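Local coordinates for Non-structural protein 2 (Bluetongue virus, PDB 1UTY) that binds single-stranded RNA through its N-terminal domain, the part of this viral phosphoprotein captured here, at residues A[92-97]-A[129-134]; A[73-78]-A[86-91]. All blocks are in the same frame, centred on the assembly; numbering follows the deposited sequence.

Interaction 1. Residues A[92-97]-A[129-134]; sequences EEWKFE and QPYMRN
Trp-94 and Tyr-131 meet edge to face where two surface loops run side by side, joined by a single beta bridge between Trp-94 and Arg-133. Residues 92-97 lie in the loop between strand 84-87 and strand 97-110, entering the latter at Glu-97; the partner segment, 129-134, belongs to the loop that follows strand 113-123. Two backbone hydrogen bonds make the bridge. Asn-134 N donates to Glu-93 O at 2.8 Å, from above the carbonyl plane, and Lys-95 N reaches Met-132 O at 2.9 Å, nearly along the C=O axis. Next to the bridge a water donates to Lys-95 O and Gln-129 O and accepts from Met-132 N, satisfying three backbone atoms.

The broad, flat indole suits the seam because it offers a face to the ring and CA of Tyr-131 while its edge lies against the Met-132 and Arg-133 backbone. Its CG is anti to the carbonyl carbon (chi1 -43°), which lays the six-membered ring against Tyr-131. The tyrosine directs its CD2 edge at that face, 3.8 Å from Trp-94 CE2, with the planes at 89°; Tyr-131 CA adds a CH-pi contact over the same ring. Across the indole lies the aliphatic CG of Glu-93. Tyr-131 OH hydrogen-bonds Glu-85 OE1 of strand 84-87.

Asn-134 suits the subunit boundary: its amide offers both donor and acceptor, and ND2 hydrogen-bonds Val-101 O and OD1 Thr-102 OG1, both of the second subunit. The Lys-95 side chain crosses that of Asn-134 at about a right angle, Lys-95 CG 3.5 Å from Asn-134 OD1.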
ATOM      1  N   GLU A  92      -1.619  13.381   2.055  1.00 24.70           N
ATOM      2  CA  GLU A  92      -0.472  13.181   1.169  1.00 25.74           C
ATOM      3  C   GLU A  92       0.812  13.906   1.553  1.00 25.58           C
ATOM      4  O   GLU A  92       1.848  13.695   0.918  1.00 25.91           O
ATOM      5  CB  GLU A  92      -0.865  13.529  -0.271  1.00 26.17           C
ATOM      6  CG  GLU A  92      -1.480  12.383  -1.071  0.75 28.33           C
ATOM      7  CD  GLU A  92      -1.594  11.054  -0.320  0.75 30.86           C
ATOM      8  OE1 GLU A  92      -0.849  10.113  -0.678  0.75 32.39           O
ATOM      9  OE2 GLU A  92      -2.442  10.924   0.600  0.75 30.87           O
ATOM     10  N   GLU A  93       0.746  14.750   2.578  1.00 25.47           N
ATOM     11  CA  GLU A  93       1.947  15.393   3.115  1.00 25.28           C
ATOM     12  C   GLU A  93       2.883  14.362   3.784  1.00 24.27           C
ATOM     13  O   GLU A  93       4.089  14.592   3.873  1.00 24.69           O
ATOM     14  CB  GLU A  93       1.581  16.552   4.078  1.00 25.61           C
ATOM     15  CG  GLU A  93       0.621  16.168   5.206  0.85 28.31           C
ATOM     16  CD  GLU A  93      -0.134  17.345   5.837  0.85 31.62           C
ATOM     17  OE1 GLU A  93       0.506  18.310   6.340  0.85 31.61           O
ATOM     18  OE2 GLU A  93      -1.388  17.284   5.859  0.85 31.65           O
ATOM     19  N   TRP A  94       2.337  13.220   4.207  1.00 22.96           N
ATOM     20  CA  TRP A  94       3.104  12.219   4.956  1.00 21.79           C
ATOM     21  C   TRP A  94       3.236  10.886   4.235  1.00 21.76           C
ATOM     22  O   TRP A  94       2.377  10.528   3.436  1.00 21.36           O
ATOM     23  CB  TRP A  94       2.476  11.945   6.330  1.00 20.94           C
ATOM     24  CG  TRP A  94       1.995  13.121   7.105  1.00 20.32           C
ATOM     25  CD1 TRP A  94       0.694  13.406   7.416  1.00 20.27           C
ATOM     26  CD2 TRP A  94       2.784  14.173   7.701  1.00 20.05           C
ATOM     27  NE1 TRP A  94       0.622  14.564   8.151  1.00 20.14           N
ATOM     28  CE2 TRP A  94       1.881  15.061   8.345  1.00 19.59           C
ATOM     29  CE3 TRP A  94       4.159  14.467   7.746  1.00 20.69           C
ATOM     30  CZ2 TRP A  94       2.303  16.216   9.038  1.00 18.37           C
ATOM     31  CZ3 TRP A  94       4.590  15.628   8.438  1.00 20.64           C
ATOM     32  CH2 TRP A  94       3.654  16.487   9.065  1.00 20.19           C
ATOM     33  N   LYS A  95       4.315  10.159   4.543  1.00 22.11           N
ATOM     34  CA  LYS A  95       4.541   8.786   4.089  1.00 22.41           C
ATOM     35  C   LYS A  95       3.756   7.826   4.997  1.00 22.20           C
ATOM     36  O   LYS A  95       3.590   8.096   6.192  1.00 21.39           O
ATOM     37  CB  LYS A  95       6.027   8.389   4.248  1.00 22.34           C
ATOM     38  CG  LYS A  95       7.043   9.064   3.344  1.00 26.44           C
ATOM     39  CD  LYS A  95       8.419   8.332   3.362  1.00 28.78           C
ATOM     40  CE  LYS A  95       9.570   9.339   3.528  1.00 32.62           C
ATOM     41  NZ  LYS A  95      10.783   9.138   2.635  1.00 33.81           N
ATOM     42  N   PHE A  96       3.350   6.683   4.437  1.00 21.85           N
ATOM     43  CA  PHE A  96       2.752   5.597   5.205  1.00 21.52           C
ATOM     44  C   PHE A  96       3.277   4.256   4.750  1.00 21.83           C
ATOM     45  O   PHE A  96       3.645   4.083   3.593  1.00 21.92           O
ATOM     46  CB  PHE A  96       1.237   5.576   5.009  1.00 21.29           C
ATOM     47  CG  PHE A  96       0.579   6.823   5.432  1.00 19.63           C
ATOM     48  CD1 PHE A  96       0.508   7.909   4.564  1.00 18.72           C
ATOM     49  CD2 PHE A  96       0.067   6.934   6.707  1.00 16.45           C
ATOM     50  CE1 PHE A  96      -0.071   9.085   4.976  1.00 20.73           C
ATOM     51  CE2 PHE A  96      -0.500   8.084   7.125  1.00 16.87           C
ATOM     52  CZ  PHE A  96      -0.576   9.178   6.274  1.00 18.94           C
ATOM     53  N   GLU A  97       3.263   3.294   5.661  1.00 21.87           N
ATOM     54  CA  GLU A  97       3.372   1.904   5.269  1.00 21.99           C
ATOM     55  C   GLU A  97       2.037   1.447   4.670  1.00 22.34           C
ATOM     56  O   GLU A  97       1.028   1.375   5.372  1.00 22.28           O
ATOM     57  CB  GLU A  97       3.734   1.044   6.469  1.00 21.35           C
ATOM     58  CG  GLU A  97       3.855  -0.428   6.122  1.00 22.31           C
ATOM     59  CD  GLU A  97       4.151  -1.299   7.317  1.00 23.21           C
ATOM     60  OE1 GLU A  97       4.582  -0.774   8.371  1.00 25.15           O
ATOM     61  OE2 GLU A  97       3.954  -2.525   7.200  1.00 25.23           O
ATOM     62  N   GLN A 129       7.910   5.657  10.124  1.00 21.00           N
ATOM     63  CA  GLN A 129       7.675   6.418  11.331  1.00 21.03           C
ATOM     64  C   GLN A 129       6.538   7.397  11.097  1.00 21.10           C
ATOM     65  O   GLN A 129       6.308   7.820   9.951  1.00 21.15           O
ATOM     66  CB  GLN A 129       8.934   7.185  11.741  1.00 21.17           C
ATOM     67  CG  GLN A 129      10.088   6.312  12.215  1.00 20.51           C
ATOM     68  CD  GLN A 129      11.384   7.095  12.278  1.00 22.22           C
ATOM     69  OE1 GLN A 129      12.309   6.856  11.482  1.00 23.87           O
ATOM     70  NE2 GLN A 129      11.457   8.041  13.206  1.00 20.32           N
ATOM     71  N   PRO A 130       5.829   7.756  12.170  1.00 20.44           N
ATOM     72  CA  PRO A 130       4.750   8.728  12.079  1.00 20.30           C
ATOM     73  C   PRO A 130       5.314  10.099  11.695  1.00 20.35           C
ATOM     74  O   PRO A 130       6.443  10.432  12.066  1.00 19.62           O
ATOM     75  CB  PRO A 130       4.209   8.769  13.510  1.00 20.78           C
ATOM     76  CG  PRO A 130       4.662   7.468  14.126  1.00 20.27           C
ATOM     77  CD  PRO A 130       6.012   7.273  13.553  1.00 20.53           C
ATOM     78  N   TYR A 131       4.525  10.865  10.950  1.00 20.39           N
ATOM     79  CA  TYR A 131       4.846  12.242  10.589  1.00 21.34           C
ATOM     80  C   TYR A 131       6.188  12.430   9.892  1.00 22.02           C
ATOM     81  O   TYR A 131       6.919  13.368  10.194  1.00 22.85           O
ATOM     82  CB  TYR A 131       4.660  13.186  11.806  1.00 21.51           C
ATOM     83  CG  TYR A 131       3.299  13.000  12.452  1.00 20.69           C
ATOM     84  CD1 TYR A 131       3.150  12.243  13.620  1.00 20.42           C
ATOM     85  CD2 TYR A 131       2.152  13.521  11.852  1.00 20.15           C
ATOM     86  CE1 TYR A 131       1.891  12.039  14.193  1.00 18.39           C
ATOM     87  CE2 TYR A 131       0.899  13.337  12.414  1.00 20.22           C
ATOM     88  CZ  TYR A 131       0.778  12.587  13.581  1.00 20.49           C
ATOM     89  OH  TYR A 131      -0.465  12.403  14.119  1.00 21.38           O
ATOM     90  N   MET A 132       6.495  11.538   8.948  1.00 22.83           N
ATOM     91  CA  MET A 132       7.583  11.741   7.990  1.00 23.41           C
ATOM     92  C   MET A 132       7.030  12.337   6.683  1.00 23.38           C
ATOM     93  O   MET A 132       6.099  11.793   6.090  1.00 23.65           O
ATOM     94  CB  MET A 132       8.320  10.425   7.708  1.00 23.67           C
ATOM     95  CG  MET A 132       9.394   9.980   8.759  1.00 26.05           C
ATOM     96  SD  MET A 132      10.120  11.218   9.888  1.00 31.86           S
ATOM     97  CE  MET A 132      10.904  12.447   8.648  1.00 33.03           C
ATOM     98  N   ARG A 133       7.593  13.461   6.249  1.00 23.46           N
ATOM     99  CA  ARG A 133       7.190  14.110   5.000  1.00 24.56           C
ATOM    100  C   ARG A 133       7.269  13.148   3.816  1.00 24.09           C
ATOM    101  O   ARG A 133       8.207  12.370   3.715  1.00 24.23           O
ATOM    102  CB  ARG A 133       8.087  15.311   4.708  1.00 24.76           C
ATOM    103  CG  ARG A 133       7.542  16.653   5.160  1.00 27.63           C
ATOM    104  CD  ARG A 133       8.547  17.814   4.987  1.00 32.14           C
ATOM    105  NE  ARG A 133       9.791  17.378   4.344  1.00 33.69           N
ATOM    106  CZ  ARG A 133      10.930  17.101   4.986  0.85 34.38           C
ATOM    107  NH1 ARG A 133      11.016  17.221   6.306  0.85 33.86           N
ATOM    108  NH2 ARG A 133      11.994  16.703   4.296  0.85 35.72           N
ATOM    109  N   ASN A 134       6.295  13.201   2.915  1.00 24.12           N
ATOM    110  CA  ASN A 134       6.404  12.400   1.704  1.00 23.75           C
ATOM    111  C   ASN A 134       7.137  13.153   0.608  1.00 23.42           C
ATOM    112  O   ASN A 134       6.562  13.493  -0.421  1.00 23.43           O
ATOM    113  CB  ASN A 134       5.057  11.887   1.210  1.00 23.64           C
ATOM    114  CG  ASN A 134       5.219  10.843   0.107  1.00 25.02           C
ATOM    115  OD1 ASN A 134       6.216  10.105   0.073  1.00 24.79           O
ATOM    116  ND2 ASN A 134       4.263  10.797  -0.810  1.00 24.98           N
TER
HETATM  117  O   HOH W   1       4.736   9.417   8.356  1.00 22.94           O

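Interaction 2. Residues A[73-78]-A[86-91]; sequences DIISLM and ATTERW
Ser-76 and Thr-87 form an antiparallel hydrogen-bonded pair, with Ser-76 N to Thr-87 O at 2.8 Å and Thr-87 N to Ser-76 O at 3.0 Å, followed by the non-hydrogen-bonded pair Leu-77 and Ala-86. Beyond Thr-87 the second strand ends in an ST turn, Thr-87 OG1 accepting from Glu-89 N; a threonine fits here because its hydroxyl, swung away from its own N toward the carbonyl side (chi1 -173°), reaches forward to that amide. Where direct pairing stops, water joins Ile-74 N to Thr-88 O, and a second water lies within hydrogen-bonding distance of Ser-76 OG, Ile-74 O and Glu-89 O.

The turn brings the chain back over the Ser-76 side of the hairpin. The small Ser-76 lets Trp-91 lie close, Ser-76 CB 3.8 Å from Trp-91 CE3 in the plane of the indole, while flexible Met-78 places its CG 3.8 Å from Trp-91 CH2. On the other face Leu-77 CD2 packs 3.8 Å from Ala-86 CB.

Strand 84-87 is one of the two outermost strands of this chain's sheet, and strand 73-79 is hydrogen-bonded on its far side to 64-70. Ile-75 and Leu-77 pack against strands 10-15 and 34-39, whereas Ser-76 OG bonds Arg-67 NE of strand 64-70.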
ATOM      1  N   ASP A  73     -11.413   2.269  -0.630  1.00 29.85           N
ATOM      2  CA  ASP A  73     -11.376   2.642   0.782  1.00 29.22           C
ATOM      3  C   ASP A  73      -9.943   2.642   1.294  1.00 28.33           C
ATOM      4  O   ASP A  73      -9.290   1.595   1.359  1.00 28.29           O
ATOM      5  CB  ASP A  73     -12.222   1.681   1.621  1.00 29.74           C
ATOM      6  CG  ASP A  73     -13.704   1.800   1.340  1.00 31.24           C
ATOM      7  OD1 ASP A  73     -14.152   2.834   0.796  1.00 33.49           O
ATOM      8  OD2 ASP A  73     -14.510   0.896   1.633  1.00 34.77           O
ATOM      9  N   ILE A  74      -9.459   3.829   1.647  1.00 27.02           N
ATOM     10  CA  ILE A  74      -8.101   4.014   2.157  1.00 25.62           C
ATOM     11  C   ILE A  74      -8.170   4.693   3.525  1.00 24.81           C
ATOM     12  O   ILE A  74      -8.707   5.801   3.649  1.00 24.70           O
ATOM     13  CB  ILE A  74      -7.258   4.847   1.155  1.00 25.61           C
ATOM     14  CG1 ILE A  74      -7.273   4.199  -0.237  1.00 25.83           C
ATOM     15  CG2 ILE A  74      -5.843   4.933   1.608  1.00 25.12           C
ATOM     16  CD1 ILE A  74      -7.082   5.154  -1.385  1.00 26.32           C
ATOM     17  N   ILE A  75      -7.641   4.021   4.544  1.00 23.61           N
ATOM     18  CA  ILE A  75      -7.608   4.561   5.906  1.00 22.91           C
ATOM     19  C   ILE A  75      -6.169   4.852   6.343  1.00 22.31           C
ATOM     20  O   ILE A  75      -5.351   3.940   6.417  1.00 21.84           O
ATOM     21  CB  ILE A  75      -8.294   3.590   6.900  1.00 23.08           C
ATOM     22  CG1 ILE A  75      -9.648   3.124   6.352  1.00 23.47           C
ATOM     23  CG2 ILE A  75      -8.504   4.268   8.249  1.00 21.83           C
ATOM     24  CD1 ILE A  75      -9.775   1.629   6.191  1.00 24.19           C
ATOM     25  N   SER A  76      -5.867   6.116   6.624  1.00 21.73           N
ATOM     26  CA  SER A  76      -4.506   6.513   6.993  1.00 22.21           C
ATOM     27  C   SER A  76      -4.424   6.788   8.482  1.00 22.33           C
ATOM     28  O   SER A  76      -5.199   7.586   9.008  1.00 22.59           O
ATOM     29  CB  SER A  76      -4.056   7.767   6.237  1.00 21.95           C
ATOM     30  OG  SER A  76      -4.172   7.591   4.844  1.00 23.11           O
ATOM     31  N   LEU A  77      -3.473   6.150   9.153  1.00 22.02           N
ATOM     32  CA  LEU A  77      -3.388   6.253  10.601  1.00 22.11           C
ATOM     33  C   LEU A  77      -1.974   6.563  11.071  1.00 22.22           C
ATOM     34  O   LEU A  77      -0.995   5.929  10.637  1.00 22.32           O
ATOM     35  CB  LEU A  77      -3.874   4.971  11.267  1.00 21.79           C
ATOM     36  CG  LEU A  77      -5.261   4.448  10.924  1.00 22.19           C
ATOM     37  CD1 LEU A  77      -5.145   3.298   9.891  1.00 21.34           C
ATOM     38  CD2 LEU A  77      -5.962   3.991  12.195  1.00 19.11           C
ATOM     39  N   MET A  78      -1.881   7.552  11.951  1.00 21.88           N
ATOM     40  CA  MET A  78      -0.662   7.797  12.703  1.00 22.05           C
ATOM     41  C   MET A  78      -0.822   7.233  14.106  1.00 22.07           C
ATOM     42  O   MET A  78      -1.622   7.735  14.900  1.00 21.93           O
ATOM     43  CB  MET A  78      -0.368   9.290  12.772  1.00 22.26           C
ATOM     44  CG  MET A  78      -0.053   9.935  11.443  1.00 22.02           C
ATOM     45  SD  MET A  78       1.350   9.162  10.605  1.00 23.26           S
ATOM     46  CE  MET A  78       1.505  10.279   9.274  1.00 20.37           C
ATOM     47  N   ALA A  86      -6.292   9.732  12.586  1.00 20.78           N
ATOM     48  CA  ALA A  86      -6.769   8.903  11.475  1.00 20.65           C
ATOM     49  C   ALA A  86      -7.750   9.587  10.523  1.00 20.72           C
ATOM     50  O   ALA A  86      -8.426  10.575  10.865  1.00 20.40           O
ATOM     51  CB  ALA A  86      -7.338   7.575  11.975  1.00 20.42           C
ATOM     52  N   THR A  87      -7.805   9.054   9.312  1.00 20.67           N
ATOM     53  CA  THR A  87      -8.631   9.641   8.286  1.00 20.59           C
ATOM     54  C   THR A  87      -8.880   8.688   7.135  1.00 21.27           C
ATOM     55  O   THR A  87      -8.063   7.802   6.810  1.00 22.07           O
ATOM     56  CB  THR A  87      -8.028  10.963   7.791  1.00 19.95           C
ATOM     57  OG1 THR A  87      -8.938  11.595   6.899  1.00 19.54           O
ATOM     58  CG2 THR A  87      -6.811  10.718   6.929  1.00 20.13           C
ATOM     59  N   THR A  88     -10.009   8.938   6.510  1.00 21.05           N
ATOM     60  CA  THR A  88     -10.545   8.149   5.440  1.00 21.92           C
ATOM     61  C   THR A  88     -10.260   8.864   4.123  1.00 22.33           C
ATOM     62  O   THR A  88     -10.525   8.345   3.041  1.00 22.47           O
ATOM     63  CB  THR A  88     -12.047   8.030   5.730  1.00 21.82           C
ATOM     64  OG1 THR A  88     -12.334   6.699   6.186  1.00 23.08           O
ATOM     65  CG2 THR A  88     -12.869   8.233   4.529  1.00 22.33           C
ATOM     66  N   GLU A  89      -9.696  10.061   4.227  1.00 22.22           N
ATOM     67  CA  GLU A  89      -9.395  10.856   3.059  1.00 22.91           C
ATOM     68  C   GLU A  89      -7.884  10.948   2.775  1.00 22.95           C
ATOM     69  O   GLU A  89      -7.056  10.400   3.537  1.00 22.44           O
ATOM     70  CB  GLU A  89     -10.061  12.220   3.205  1.00 23.12           C
ATOM     71  CG  GLU A  89     -11.571  12.077   3.065  1.00 26.70           C
ATOM     72  CD  GLU A  89     -12.338  13.358   3.271  1.00 30.45           C
ATOM     73  OE1 GLU A  89     -11.974  14.396   2.674  1.00 33.72           O
ATOM     74  OE2 GLU A  89     -13.327  13.316   4.022  1.00 32.65           O
ATOM     75  N   ARG A  90      -7.539  11.588   1.658  1.00 22.75           N
ATOM     76  CA  ARG A  90      -6.159  11.679   1.202  1.00 23.47           C
ATOM     77  C   ARG A  90      -5.366  12.408   2.261  1.00 23.03           C
ATOM     78  O   ARG A  90      -5.831  13.399   2.823  1.00 22.96           O
ATOM     79  CB  ARG A  90      -6.059  12.462  -0.122  1.00 24.39           C
ATOM     80  CG  ARG A  90      -6.625  11.757  -1.357  1.00 27.51           C
ATOM     81  CD  ARG A  90      -5.585  11.001  -2.183  1.00 31.92           C
ATOM     82  NE  ARG A  90      -4.919  11.833  -3.201  1.00 33.91           N
ATOM     83  CZ  ARG A  90      -3.659  11.641  -3.609  1.00 35.45           C
ATOM     84  NH1 ARG A  90      -2.925  10.661  -3.093  1.00 36.78           N
ATOM     85  NH2 ARG A  90      -3.125  12.421  -4.533  1.00 35.88           N
ATOM     86  N   TRP A  91      -4.169  11.919   2.537  1.00 22.86           N
ATOM     87  CA  TRP A  91      -3.318  12.545   3.539  1.00 23.07           C
ATOM     88  C   TRP A  91      -1.872  12.551   3.051  1.00 23.46           C
ATOM     89  O   TRP A  91      -1.013  11.850   3.569  1.00 23.20           O
ATOM     90  CB  TRP A  91      -3.475  11.821   4.885  1.00 22.43           C
ATOM     91  CG  TRP A  91      -3.176  12.687   6.065  1.00 20.41           C
ATOM     92  CD1 TRP A  91      -2.893  14.026   6.060  1.00 18.59           C
ATOM     93  CD2 TRP A  91      -3.130  12.272   7.433  1.00 18.36           C
ATOM     94  NE1 TRP A  91      -2.667  14.464   7.345  1.00 19.57           N
ATOM     95  CE2 TRP A  91      -2.805  13.406   8.207  1.00 17.58           C
ATOM     96  CE3 TRP A  91      -3.324  11.044   8.091  1.00 17.54           C
ATOM     97  CZ2 TRP A  91      -2.674  13.353   9.594  1.00 17.95           C
ATOM     98  CZ3 TRP A  91      -3.196  10.996   9.475  1.00 16.25           C
ATOM     99  CH2 TRP A  91      -2.879  12.138  10.210  1.00 15.24           C
TER
HETATM  100  O   HOH W   2     -11.101   6.150   1.701  1.00 29.06           O
HETATM  101  O   HOH W   3      -6.801   7.838   3.834  1.00 33.48           O

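Overall arrangement
From the N terminus, strand 73-79 comes first, and interaction 2 closes the short hairpin loop when 86-91 returns beside it. The chain continues directly into 92-97, whose loop interaction 1 closes only after strands 97-110 and 113-123 have passed, at 129-134. The two closures are therefore in series, neither nested nor crossed. In space they touch, their centres about 11 Å apart. Met-78 of the hairpin lies among Trp-94, Phe-96 and Tyr-131, with Met-78 CE 3.5 Å from Trp-94 CB, and the Trp-91 and Trp-94 rings meet edge to face. The edge of the sheet is thereby joined to the 92-97 and 129-134 loops, the latter meeting the second subunit through Asn-134.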